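Local structure of WGR domain-containing protein (Bacteroides fragilis, 2RA8) at residues A[217-221]-A[250-254]; A[222-228]-A[254-260]; A[273-279]-A[305-309]; A[141-147]-A[174-180]. The protein is of unknown function but joins a WGR domain, a module that in other proteins probably binds nucleic acid, to a leucine-rich-repeat domain. All blocks are in the same frame, centred on the assembly; numbering follows the deposited sequence.

Contact 1. Residues A[217-221]-A[250-254]; sequences DLPNL and RFPNL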
# COMPACT_ATOMS: atom_id res chain seq x y z
N ASP A 217 33.52 5.54 -10.23
CA ASP A 217 34.28 4.68 -9.34
C ASP A 217 33.54 4.65 -8.03
O ASP A 217 33.35 5.68 -7.38
CB ASP A 217 35.69 5.23 -9.14
CG ASP A 217 36.48 5.27 -10.44
OD1 ASP A 217 36.67 4.20 -11.06
OD2 ASP A 217 36.92 6.38 -10.84
N LEU A 218 33.08 3.47 -7.64
CA LEU A 218 32.34 3.29 -6.41
C LEU A 218 32.98 2.19 -5.60
O LEU A 218 32.35 1.18 -5.30
CB LEU A 218 30.88 2.91 -6.74
CG LEU A 218 30.17 3.82 -7.75
CD1 LEU A 218 28.81 3.27 -8.11
CD2 LEU A 218 30.03 5.21 -7.14
N PRO A 219 34.26 2.37 -5.22
CA PRO A 219 34.96 1.34 -4.44
C PRO A 219 34.34 0.95 -3.12
O PRO A 219 34.47 -0.19 -2.70
CB PRO A 219 36.35 1.94 -4.26
CG PRO A 219 36.06 3.40 -4.15
CD PRO A 219 35.05 3.62 -5.26
N ASN A 220 33.68 1.89 -2.45
CA ASN A 220 33.08 1.57 -1.16
C ASN A 220 31.62 1.20 -1.23
O ASN A 220 30.98 1.02 -0.20
CB ASN A 220 33.25 2.75 -0.19
CG ASN A 220 34.71 3.08 0.06
OD1 ASN A 220 35.54 2.19 0.28
ND2 ASN A 220 35.03 4.37 0.05
N LEU A 221 31.09 1.07 -2.44
CA LEU A 221 29.67 0.70 -2.60
C LEU A 221 29.42 -0.66 -1.95
O LEU A 221 30.21 -1.59 -2.10
CB LEU A 221 29.30 0.64 -4.08
CG LEU A 221 27.79 0.61 -4.36
CD1 LEU A 221 27.18 1.93 -3.95
CD2 LEU A 221 27.54 0.37 -5.83
N ARG A 250 35.36 -4.28 -9.80
CA ARG A 250 34.64 -3.02 -9.88
C ARG A 250 34.06 -2.60 -8.54
O ARG A 250 34.19 -1.44 -8.12
CB ARG A 250 33.52 -3.11 -10.91
CG ARG A 250 32.72 -1.81 -11.10
CD ARG A 250 31.63 -2.00 -12.14
NE ARG A 250 32.17 -2.39 -13.43
CZ ARG A 250 32.79 -1.56 -14.27
NH1 ARG A 250 32.94 -0.28 -13.95
NH2 ARG A 250 33.27 -2.02 -15.41
N PHE A 251 33.42 -3.55 -7.85
CA PHE A 251 32.79 -3.30 -6.55
C PHE A 251 33.36 -4.26 -5.54
O PHE A 251 32.70 -5.22 -5.13
CB PHE A 251 31.27 -3.52 -6.67
CG PHE A 251 30.60 -2.64 -7.70
CD1 PHE A 251 29.78 -3.19 -8.68
CD2 PHE A 251 30.76 -1.26 -7.67
CE1 PHE A 251 29.14 -2.37 -9.62
CE2 PHE A 251 30.12 -0.44 -8.60
CZ PHE A 251 29.31 -1.01 -9.57
N PRO A 252 34.61 -4.02 -5.09
CA PRO A 252 35.23 -4.91 -4.11
C PRO A 252 34.57 -5.01 -2.75
O PRO A 252 34.88 -5.92 -1.98
CB PRO A 252 36.67 -4.40 -4.04
CG PRO A 252 36.50 -2.93 -4.31
CD PRO A 252 35.52 -2.92 -5.46
N ASN A 253 33.66 -4.10 -2.43
CA ASN A 253 33.00 -4.14 -1.13
C ASN A 253 31.51 -4.37 -1.22
O ASN A 253 30.81 -4.27 -0.22
CB ASN A 253 33.26 -2.85 -0.35
CG ASN A 253 34.72 -2.71 0.06
OD1 ASN A 253 35.26 -3.55 0.78
ND2 ASN A 253 35.36 -1.65 -0.40
N LEU A 254 31.02 -4.68 -2.41
CA LEU A 254 29.58 -4.91 -2.60
C LEU A 254 29.09 -6.13 -1.82
O LEU A 254 29.77 -7.16 -1.78
CB LEU A 254 29.28 -5.10 -4.09
CG LEU A 254 27.82 -4.87 -4.49
CD1 LEU A 254 27.50 -3.38 -4.45
CD2 LEU A 254 27.58 -5.41 -5.88
O HOH W 1 33.32 1.21 -9.53
O HOH W 2 32.43 -1.96 -3.68
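Pro219 O is gripped twice across this contact, by the side-chain amide of Asn253 and by a water. Asn253 ND2 donates to Pro219 O over 2.9 Å in a moderately bent bond (153° at the hydrogen), reaching the oxygen from outside the carbonyl plane. The same water gives its other hydrogen to Leu221 O, and its oxygen accepts from Asn253 N at 2.8 Å, so one solvent molecule ties two carbonyls of residues 217-221 to an N-H of residues 250-254. A second water bridges Leu218 N and Arg250 O at the far end.

Each segment holds a type I turn of like sequence, Leu218 to Leu221 and Phe251 to Leu254, and the two lie next to each other in nearly matching register. Below the polar layer the apolar side chains run side by side and point the same way. The CE2 corner of Phe251 leans on Leu218 CB at 3.9 Å, while Leu218 O sits at the ring edge, near its plane. Leu221 CD2 makes an off-centre CH-pi contact 4.3 Å from the centroid of the Phe251 ring. CG of Leu221 is anti to its own N (chi1 -166°), as in Leu254, which brings Leu221 CD2 to 4.0 Å from Leu254 CD1. Arg250 CG lies over one face of the Phe251 ring.

Asn220 turns its amide to Pro193 O of the preceding loop, and Gln280 of the following one bonds to Phe251 O and Leu254 O. The paired turns lead directly into strands 223-227 and 256-260, with Phe251 and Leu254 packed on Leu224.

Contact 2. Residues A[222-228]-A[254-260]; sequences EKLVLYV and LKWLGIV
Two adjacent strands of the long parallel sheet, 223-227 and 256-260, pair here in the middle of the leucine-rich-repeat domain, their axes 4.7 Å apart and only 3° from parallel. The backbone bonds pass back and forth from Leu224 N to Trp256 O through to Val228 N to Val260 O, the last at 2.8 Å. Just before the strands, Glu222 O accepts from both Lys255 N and Trp256 N, the shorter bond being 2.7 Å from Lys255 N.

One face carries Lys223, Val225 and Tyr227 beside Trp256 and Val260. Lys223 is fully extended and lies flat over the indole: its CE sits above the five-membered ring, and NZ is 4.0 Å from the centroid of the six-membered ring of Trp256, a cation-pi contact 9° off the normal. Val225 CG2 comes to 3.4 Å from Trp256 NE1, where Gly258 has no side chain to intervene; that NE1 bonds to Asp285 OD2. Val260 CG2, placed between its own N and carbonyl carbon (CG1 chi1 -55°), rests over the Tyr227 face, 3.7 Å from the ring centroid. At the strand entrance Lys255 NZ meets Glu222 OE2 at 3.1 Å in a salt bridge, from above the carboxylate plane.

The other face is aliphatic. Leu224 CD2 and Leu257 CD1 lie 4.0 Å apart, and Leu226 and Ile259 touch through their CD1 methyls. Leu257 and Ile259 pack on Phe272 and Val268 of helix 265-274, while strands 197-201 and 283-285 flank the pair on its two sides.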
# COMPACT_ATOMS: atom_id res chain seq x y z
N GLU A 222 28.31 -0.77 -1.21
CA GLU A 222 27.96 -2.03 -0.55
C GLU A 222 26.65 -2.59 -1.06
O GLU A 222 26.39 -3.79 -0.96
CB GLU A 222 27.87 -1.82 0.96
CG GLU A 222 29.17 -1.28 1.58
CD GLU A 222 29.14 -1.27 3.09
OE1 GLU A 222 28.11 -0.85 3.67
OE2 GLU A 222 30.14 -1.68 3.71
N LYS A 223 25.82 -1.71 -1.61
CA LYS A 223 24.52 -2.09 -2.15
C LYS A 223 24.23 -1.38 -3.46
O LYS A 223 24.42 -0.17 -3.58
CB LYS A 223 23.41 -1.77 -1.15
CG LYS A 223 22.00 -2.03 -1.68
CD LYS A 223 20.95 -2.04 -0.58
CE LYS A 223 19.56 -2.24 -1.17
NZ LYS A 223 18.52 -2.45 -0.12
N LEU A 224 23.78 -2.15 -4.45
CA LEU A 224 23.42 -1.63 -5.76
C LEU A 224 22.19 -2.33 -6.22
O LEU A 224 22.19 -3.54 -6.40
CB LEU A 224 24.53 -1.88 -6.79
CG LEU A 224 24.20 -1.56 -8.26
CD1 LEU A 224 23.81 -0.09 -8.43
CD2 LEU A 224 25.40 -1.90 -9.14
N VAL A 225 21.12 -1.57 -6.39
CA VAL A 225 19.86 -2.11 -6.86
C VAL A 225 19.38 -1.28 -8.01
O VAL A 225 19.23 -0.06 -7.89
CB VAL A 225 18.79 -2.10 -5.74
CG1 VAL A 225 17.43 -2.48 -6.32
CG2 VAL A 225 19.17 -3.10 -4.66
N LEU A 226 19.16 -1.93 -9.15
CA LEU A 226 18.71 -1.26 -10.35
C LEU A 226 17.48 -1.90 -10.90
O LEU A 226 17.45 -3.12 -11.12
CB LEU A 226 19.79 -1.30 -11.44
CG LEU A 226 21.17 -0.69 -11.15
CD1 LEU A 226 22.11 -0.99 -12.31
CD2 LEU A 226 21.04 0.82 -10.93
N TYR A 227 16.44 -1.11 -11.12
CA TYR A 227 15.20 -1.61 -11.72
C TYR A 227 15.38 -1.54 -13.23
O TYR A 227 15.67 -0.47 -13.78
CB TYR A 227 13.99 -0.75 -11.30
CG TYR A 227 13.45 -1.06 -9.92
CD1 TYR A 227 14.28 -1.01 -8.79
CD2 TYR A 227 12.11 -1.41 -9.74
CE1 TYR A 227 13.79 -1.31 -7.53
CE2 TYR A 227 11.61 -1.71 -8.48
CZ TYR A 227 12.45 -1.67 -7.39
OH TYR A 227 11.97 -2.00 -6.15
N VAL A 228 15.21 -2.67 -13.91
CA VAL A 228 15.37 -2.72 -15.37
C VAL A 228 14.21 -2.09 -16.10
O VAL A 228 14.40 -1.28 -17.00
CB VAL A 228 15.51 -4.17 -15.87
CG1 VAL A 228 15.71 -4.18 -17.39
CG2 VAL A 228 16.68 -4.85 -15.18
N LEU A 254 31.02 -4.68 -2.41
CA LEU A 254 29.58 -4.91 -2.60
C LEU A 254 29.09 -6.13 -1.82
O LEU A 254 29.77 -7.16 -1.78
CB LEU A 254 29.28 -5.10 -4.09
CG LEU A 254 27.82 -4.87 -4.49
CD1 LEU A 254 27.50 -3.38 -4.45
CD2 LEU A 254 27.58 -5.41 -5.88
N LYS A 255 27.93 -6.00 -1.17
CA LYS A 255 27.33 -7.08 -0.38
C LYS A 255 25.96 -7.43 -0.91
O LYS A 255 25.53 -8.58 -0.84
CB LYS A 255 27.15 -6.67 1.08
CG LYS A 255 28.42 -6.49 1.87
CD LYS A 255 28.11 -6.15 3.33
CE LYS A 255 29.38 -5.92 4.14
NZ LYS A 255 30.19 -4.78 3.63
N TRP A 256 25.25 -6.42 -1.42
CA TRP A 256 23.91 -6.61 -1.96
C TRP A 256 23.90 -6.13 -3.39
O TRP A 256 24.22 -4.97 -3.67
CB TRP A 256 22.89 -5.80 -1.12
CG TRP A 256 21.43 -5.93 -1.52
CD1 TRP A 256 20.91 -5.80 -2.78
CD2 TRP A 256 20.32 -6.16 -0.65
NE1 TRP A 256 19.53 -5.93 -2.74
CE2 TRP A 256 19.15 -6.15 -1.44
CE3 TRP A 256 20.20 -6.38 0.73
CZ2 TRP A 256 17.88 -6.35 -0.90
CZ3 TRP A 256 18.94 -6.58 1.27
CH2 TRP A 256 17.79 -6.56 0.45
N LEU A 257 23.58 -7.03 -4.31
CA LEU A 257 23.49 -6.68 -5.72
C LEU A 257 22.13 -7.08 -6.24
O LEU A 257 21.66 -8.19 -5.98
CB LEU A 257 24.56 -7.39 -6.54
CG LEU A 257 24.47 -7.27 -8.08
CD1 LEU A 257 24.49 -5.79 -8.53
CD2 LEU A 257 25.63 -8.03 -8.69
N GLY A 258 21.50 -6.18 -6.97
CA GLY A 258 20.19 -6.47 -7.52
C GLY A 258 19.91 -5.85 -8.88
O GLY A 258 20.10 -4.64 -9.10
N ILE A 259 19.50 -6.70 -9.82
CA ILE A 259 19.11 -6.27 -11.15
C ILE A 259 17.72 -6.85 -11.10
O ILE A 259 17.54 -8.06 -11.21
CB ILE A 259 19.96 -6.92 -12.26
CG1 ILE A 259 21.44 -6.54 -12.07
CG2 ILE A 259 19.46 -6.46 -13.62
CD1 ILE A 259 21.70 -5.05 -12.02
N VAL A 260 16.75 -5.98 -10.90
CA VAL A 260 15.37 -6.39 -10.70
C VAL A 260 14.36 -5.83 -11.64
O VAL A 260 14.68 -5.03 -12.51
CB VAL A 260 14.93 -5.98 -9.27
CG1 VAL A 260 15.88 -6.55 -8.24
CG2 VAL A 260 14.90 -4.45 -9.17

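Contact 3. Residues A[273-279]-A[305-309]; sequences LESDILP and KIKHL
Lys305 stretches from the end of helix 303-306 to the end of helix 265-274. Its CB touches Leu278 CD2 at 4.0 Å, CD passes 3.4 Å from Leu273 O, CE stays beside that oxygen, and NZ donates to Leu273 O at 3.0 Å. Extended at every torsion beyond CG, the chain bridges from the end of one helix to the end of the other. The ammonium meets the carbonyl from above its plane (51° out), away from the lone-pair directions. Because Leu273 lies near the C-terminal end of its helix, where carbonyls point outward along the axis, the positive charge is probably welcome there.

The apolar layer is centred on Leu278. With CG anti to its N (chi1 179°), the leucine projects between Lys305, His308 and Leu309. Its CD2 also lies 3.5 Å from Lys305 O, and its CD1 meets Leu309 CD2 at 4.1 Å, the two side chains crossing at about a right angle. Leu273 CD2 leans obliquely on Ile306 CG2 at 3.9 Å, and Leu278 CD2 comes near that same methyl. The His308 ring lies between Pro279 O over one face and Leu309 CG over the other, both toward the rim.

Two turns shape the backbones: Ser275 OG accepts from Ile277 N at 3.0 Å in an ST turn, and Ile306 to Leu309 form a type I turn. Leu273 and Ile306 continue onto Leu298 and Leu299 of helix 293-300, Ile277 packs on Leu254, and Leu309 touches Leu281 as the chain turns toward strand 311-313.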
# COMPACT_ATOMS: atom_id res chain seq x y z
N LEU A 273 25.36 -16.40 -11.15
CA LEU A 273 26.08 -17.67 -11.08
C LEU A 273 27.41 -17.72 -11.78
O LEU A 273 28.32 -18.38 -11.30
CB LEU A 273 25.19 -18.81 -11.60
CG LEU A 273 23.89 -19.05 -10.82
CD1 LEU A 273 23.06 -20.12 -11.49
CD2 LEU A 273 24.22 -19.46 -9.40
N GLU A 274 27.54 -17.00 -12.89
CA GLU A 274 28.79 -17.00 -13.64
C GLU A 274 29.76 -15.91 -13.26
O GLU A 274 30.87 -15.85 -13.79
CB GLU A 274 28.50 -16.88 -15.13
CG GLU A 274 27.75 -15.60 -15.48
CD GLU A 274 27.37 -15.53 -16.94
OE1 GLU A 274 27.00 -16.58 -17.52
OE2 GLU A 274 27.41 -14.42 -17.51
N SER A 275 29.35 -15.04 -12.34
CA SER A 275 30.19 -13.91 -11.93
C SER A 275 31.21 -14.19 -10.85
O SER A 275 31.06 -15.10 -10.03
CB SER A 275 29.29 -12.76 -11.47
OG SER A 275 30.05 -11.64 -11.06
N ASP A 276 32.27 -13.38 -10.84
CA ASP A 276 33.31 -13.54 -9.84
C ASP A 276 32.96 -12.73 -8.61
O ASP A 276 33.64 -12.82 -7.59
CB ASP A 276 34.67 -13.11 -10.40
CG ASP A 276 34.78 -11.61 -10.61
OD1 ASP A 276 33.74 -10.92 -10.62
OD2 ASP A 276 35.92 -11.13 -10.76
N ILE A 277 31.89 -11.95 -8.70
CA ILE A 277 31.47 -11.13 -7.56
C ILE A 277 30.63 -11.94 -6.60
O ILE A 277 30.64 -11.68 -5.39
CB ILE A 277 30.67 -9.86 -8.04
CG1 ILE A 277 30.58 -8.84 -6.89
CG2 ILE A 277 29.26 -10.24 -8.49
CD1 ILE A 277 30.18 -7.44 -7.34
N LEU A 278 29.92 -12.95 -7.11
CA LEU A 278 29.04 -13.78 -6.27
C LEU A 278 29.63 -14.29 -4.96
O LEU A 278 28.97 -14.25 -3.92
CB LEU A 278 28.51 -14.97 -7.09
CG LEU A 278 27.60 -15.97 -6.35
CD1 LEU A 278 26.39 -15.26 -5.76
CD2 LEU A 278 27.14 -17.05 -7.32
N PRO A 279 30.87 -14.80 -4.98
CA PRO A 279 31.46 -15.30 -3.73
C PRO A 279 31.46 -14.34 -2.55
O PRO A 279 31.37 -14.78 -1.40
CB PRO A 279 32.87 -15.68 -4.15
CG PRO A 279 32.66 -16.18 -5.55
CD PRO A 279 31.74 -15.13 -6.13
N LYS A 305 27.40 -22.79 -5.39
CA LYS A 305 27.79 -21.40 -5.60
C LYS A 305 27.05 -20.38 -4.78
O LYS A 305 27.53 -19.26 -4.61
CB LYS A 305 27.61 -21.01 -7.07
CG LYS A 305 28.53 -21.72 -8.04
CD LYS A 305 28.29 -21.21 -9.44
CE LYS A 305 29.26 -21.84 -10.43
NZ LYS A 305 29.06 -21.29 -11.80
N ILE A 306 25.89 -20.75 -4.25
CA ILE A 306 25.10 -19.79 -3.48
C ILE A 306 24.87 -20.07 -2.02
O ILE A 306 24.38 -19.20 -1.29
CB ILE A 306 23.72 -19.58 -4.15
CG1 ILE A 306 22.91 -20.88 -4.11
CG2 ILE A 306 23.91 -19.11 -5.57
CD1 ILE A 306 21.47 -20.71 -4.57
N LYS A 307 25.24 -21.26 -1.56
CA LYS A 307 25.02 -21.64 -0.16
C LYS A 307 25.65 -20.75 0.88
O LYS A 307 25.43 -20.94 2.07
CB LYS A 307 25.49 -23.09 0.07
CG LYS A 307 26.95 -23.36 -0.27
CD LYS A 307 27.30 -24.81 0.02
CE LYS A 307 28.78 -25.10 -0.24
NZ LYS A 307 29.12 -26.51 0.07
N HIS A 308 26.43 -19.78 0.44
CA HIS A 308 27.09 -18.85 1.35
C HIS A 308 26.29 -17.58 1.52
O HIS A 308 26.54 -16.81 2.44
CB HIS A 308 28.47 -18.50 0.80
CG HIS A 308 28.42 -17.69 -0.46
ND1 HIS A 308 28.24 -16.33 -0.46
CD2 HIS A 308 28.47 -18.06 -1.76
CE1 HIS A 308 28.19 -15.89 -1.70
NE2 HIS A 308 28.33 -16.92 -2.51
N LEU A 309 25.34 -17.35 0.62
CA LEU A 309 24.51 -16.15 0.69
C LEU A 309 23.69 -16.15 1.94
O LEU A 309 23.39 -17.21 2.50
CB LEU A 309 23.58 -16.07 -0.53
CG LEU A 309 24.22 -15.87 -1.90
CD1 LEU A 309 23.15 -15.88 -2.99
CD2 LEU A 309 24.98 -14.54 -1.93

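Contact 4. Residues A[141-147]-A[174-180]; sequences FEGLFWG and LNNLKIK
Lys178 lies across one face of the Phe145 ring, with CD over its centre, 3.9 Å from the centroid. CE continues over the CZ side, and NZ stands 4.4 Å from the centroid of the Phe145 ring in a cation-pi contact, 24° off the normal. Phe145 and Lys178 are bridge partners and share a face of the sheet; with CG anti to the backbone N in both (179° for Phe145), the extended lysine chain runs obliquely over the ring. Lys180 CB meets the edge of that ring.

Beneath them the strands are parallel. Trp146 N donates to Lys178 O at 2.7 Å, and the Leu144 and Lys180 amides carry the pattern to both sides. Glu142 O takes two donors, Asn175 N at 2.8 Å and Asn176 N at 3.2 Å, the latter in the carbonyl plane.

On the other face Leu174 reaches in from the loop before strand 176-180: its CD1 packs on Leu144 CB at 3.8 Å and its CD2 reaches Gly143 N at 3.3 Å. Trp146 lies on this side too and, like Leu174 and Leu177, packs against helix 165-169. Gly147 has a positive phi (98°), and its O lies 3.2 Å from Lys180 CB just past the end of strand 143-146.

Strand 143-146, helix 165-169 and strand 176-180 form a beta-alpha-beta crossover, the parallel-strand architecture expected of a leucine-rich-repeat domain.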
# COMPACT_ATOMS: atom_id res chain seq x y z
N PHE A 141 24.20 16.46 4.28
CA PHE A 141 23.37 15.27 4.10
C PHE A 141 24.08 13.96 3.82
O PHE A 141 25.07 13.90 3.08
CB PHE A 141 22.32 15.55 3.02
CG PHE A 141 21.21 16.42 3.49
CD1 PHE A 141 20.20 15.91 4.29
CD2 PHE A 141 21.17 17.77 3.15
CE1 PHE A 141 19.18 16.71 4.75
CE2 PHE A 141 20.14 18.58 3.61
CZ PHE A 141 19.15 18.05 4.41
N GLU A 142 23.57 12.89 4.43
CA GLU A 142 24.14 11.56 4.28
C GLU A 142 23.25 10.66 3.48
O GLU A 142 23.66 9.59 3.04
CB GLU A 142 24.39 10.95 5.66
CG GLU A 142 25.18 11.87 6.58
CD GLU A 142 25.55 11.24 7.89
OE1 GLU A 142 24.82 10.32 8.33
OE2 GLU A 142 26.55 11.67 8.50
N GLY A 143 22.00 11.08 3.28
CA GLY A 143 21.08 10.28 2.51
C GLY A 143 20.19 11.14 1.65
O GLY A 143 19.73 12.19 2.08
N LEU A 144 19.96 10.71 0.41
CA LEU A 144 19.12 11.44 -0.53
C LEU A 144 18.21 10.51 -1.29
O LEU A 144 18.66 9.55 -1.92
CB LEU A 144 20.00 12.20 -1.54
CG LEU A 144 19.27 12.82 -2.74
CD1 LEU A 144 18.26 13.86 -2.25
CD2 LEU A 144 20.27 13.46 -3.69
N PHE A 145 16.91 10.78 -1.23
CA PHE A 145 15.91 9.99 -1.95
C PHE A 145 15.31 11.00 -2.88
O PHE A 145 14.48 11.80 -2.48
CB PHE A 145 14.84 9.44 -0.99
CG PHE A 145 13.75 8.62 -1.66
CD1 PHE A 145 13.79 8.31 -3.02
CD2 PHE A 145 12.68 8.16 -0.91
CE1 PHE A 145 12.77 7.56 -3.61
CE2 PHE A 145 11.65 7.40 -1.50
CZ PHE A 145 11.70 7.10 -2.85
N TRP A 146 15.76 10.96 -4.13
CA TRP A 146 15.34 11.90 -5.16
C TRP A 146 14.24 11.35 -6.05
O TRP A 146 14.44 10.36 -6.76
CB TRP A 146 16.57 12.27 -6.03
CG TRP A 146 16.32 13.37 -7.02
CD1 TRP A 146 15.67 13.27 -8.21
CD2 TRP A 146 16.70 14.74 -6.87
NE1 TRP A 146 15.62 14.50 -8.82
CE2 TRP A 146 16.25 15.42 -8.03
CE3 TRP A 146 17.38 15.46 -5.89
CZ2 TRP A 146 16.45 16.79 -8.22
CZ3 TRP A 146 17.59 16.83 -6.07
CH2 TRP A 146 17.13 17.47 -7.24
N GLY A 147 13.07 12.00 -6.03
CA GLY A 147 11.97 11.56 -6.88
C GLY A 147 10.91 10.68 -6.23
O GLY A 147 10.35 9.80 -6.87
N LEU A 174 27.15 12.24 1.29
CA LEU A 174 26.11 11.25 0.98
C LEU A 174 26.66 9.85 0.93
O LEU A 174 27.70 9.61 0.31
CB LEU A 174 25.47 11.54 -0.38
CG LEU A 174 24.37 12.58 -0.50
CD1 LEU A 174 23.81 12.54 -1.92
CD2 LEU A 174 23.28 12.30 0.52
N ASN A 175 25.96 8.91 1.57
CA ASN A 175 26.38 7.52 1.52
C ASN A 175 25.24 6.62 1.09
O ASN A 175 25.46 5.46 0.75
CB ASN A 175 26.94 7.03 2.88
CG ASN A 175 25.93 7.12 4.01
OD1 ASN A 175 24.80 6.66 3.89
ND2 ASN A 175 26.35 7.71 5.12
N ASN A 176 24.03 7.17 1.05
CA ASN A 176 22.84 6.42 0.65
C ASN A 176 22.07 7.21 -0.40
O ASN A 176 21.49 8.25 -0.11
CB ASN A 176 21.96 6.17 1.88
CG ASN A 176 20.77 5.27 1.59
OD1 ASN A 176 20.06 4.85 2.51
ND2 ASN A 176 20.54 4.97 0.32
N LEU A 177 22.06 6.71 -1.63
CA LEU A 177 21.40 7.40 -2.74
C LEU A 177 20.31 6.55 -3.33
O LEU A 177 20.53 5.39 -3.71
CB LEU A 177 22.40 7.71 -3.85
CG LEU A 177 22.36 8.99 -4.68
CD1 LEU A 177 23.09 8.70 -5.96
CD2 LEU A 177 20.95 9.46 -4.97
N LYS A 178 19.12 7.13 -3.43
CA LYS A 178 17.97 6.44 -3.98
C LYS A 178 17.30 7.42 -4.91
O LYS A 178 17.02 8.56 -4.52
CB LYS A 178 17.03 6.06 -2.84
CG LYS A 178 15.81 5.26 -3.21
CD LYS A 178 15.11 4.84 -1.92
CE LYS A 178 13.82 4.10 -2.17
NZ LYS A 178 13.25 3.71 -0.85
N ILE A 179 17.06 6.98 -6.14
CA ILE A 179 16.44 7.80 -7.17
C ILE A 179 15.30 7.03 -7.83
O ILE A 179 15.44 5.86 -8.18
CB ILE A 179 17.46 8.16 -8.27
CG1 ILE A 179 18.71 8.82 -7.66
CG2 ILE A 179 16.82 9.10 -9.28
CD1 ILE A 179 19.89 8.85 -8.63
N LYS A 180 14.16 7.70 -8.02
CA LYS A 180 13.00 7.09 -8.65
C LYS A 180 12.63 7.94 -9.84
O LYS A 180 12.44 9.14 -9.69
CB LYS A 180 11.83 7.03 -7.66
CG LYS A 180 10.54 6.45 -8.24
CD LYS A 180 9.47 6.33 -7.14
CE LYS A 180 8.15 5.86 -7.73
NZ LYS A 180 7.15 5.56 -6.67

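Along the chain contact 4 closes first; contacts 1 and 2 then interleave, sharing Leu254, and contact 3 follows. Contacts 2 and 4 are pairs of neighbouring strands in one parallel sheet whose order follows the sequence, their centres about 15 Å apart with strand 197-201 between strands 176-180 and 223-227. Contact 1 lies about 12 Å from contact 2 between centres, in the turns leading into its strands. Contact 3 joins later loops and helix ends, touching contacts 1 and 2 through Ile277, yet its centre is about 28 Å from that of contact 4. Together they sample separate places along a parallel sheet in which each strand pairs with the next one in sequence, as expected of a leucine-rich-repeat domain.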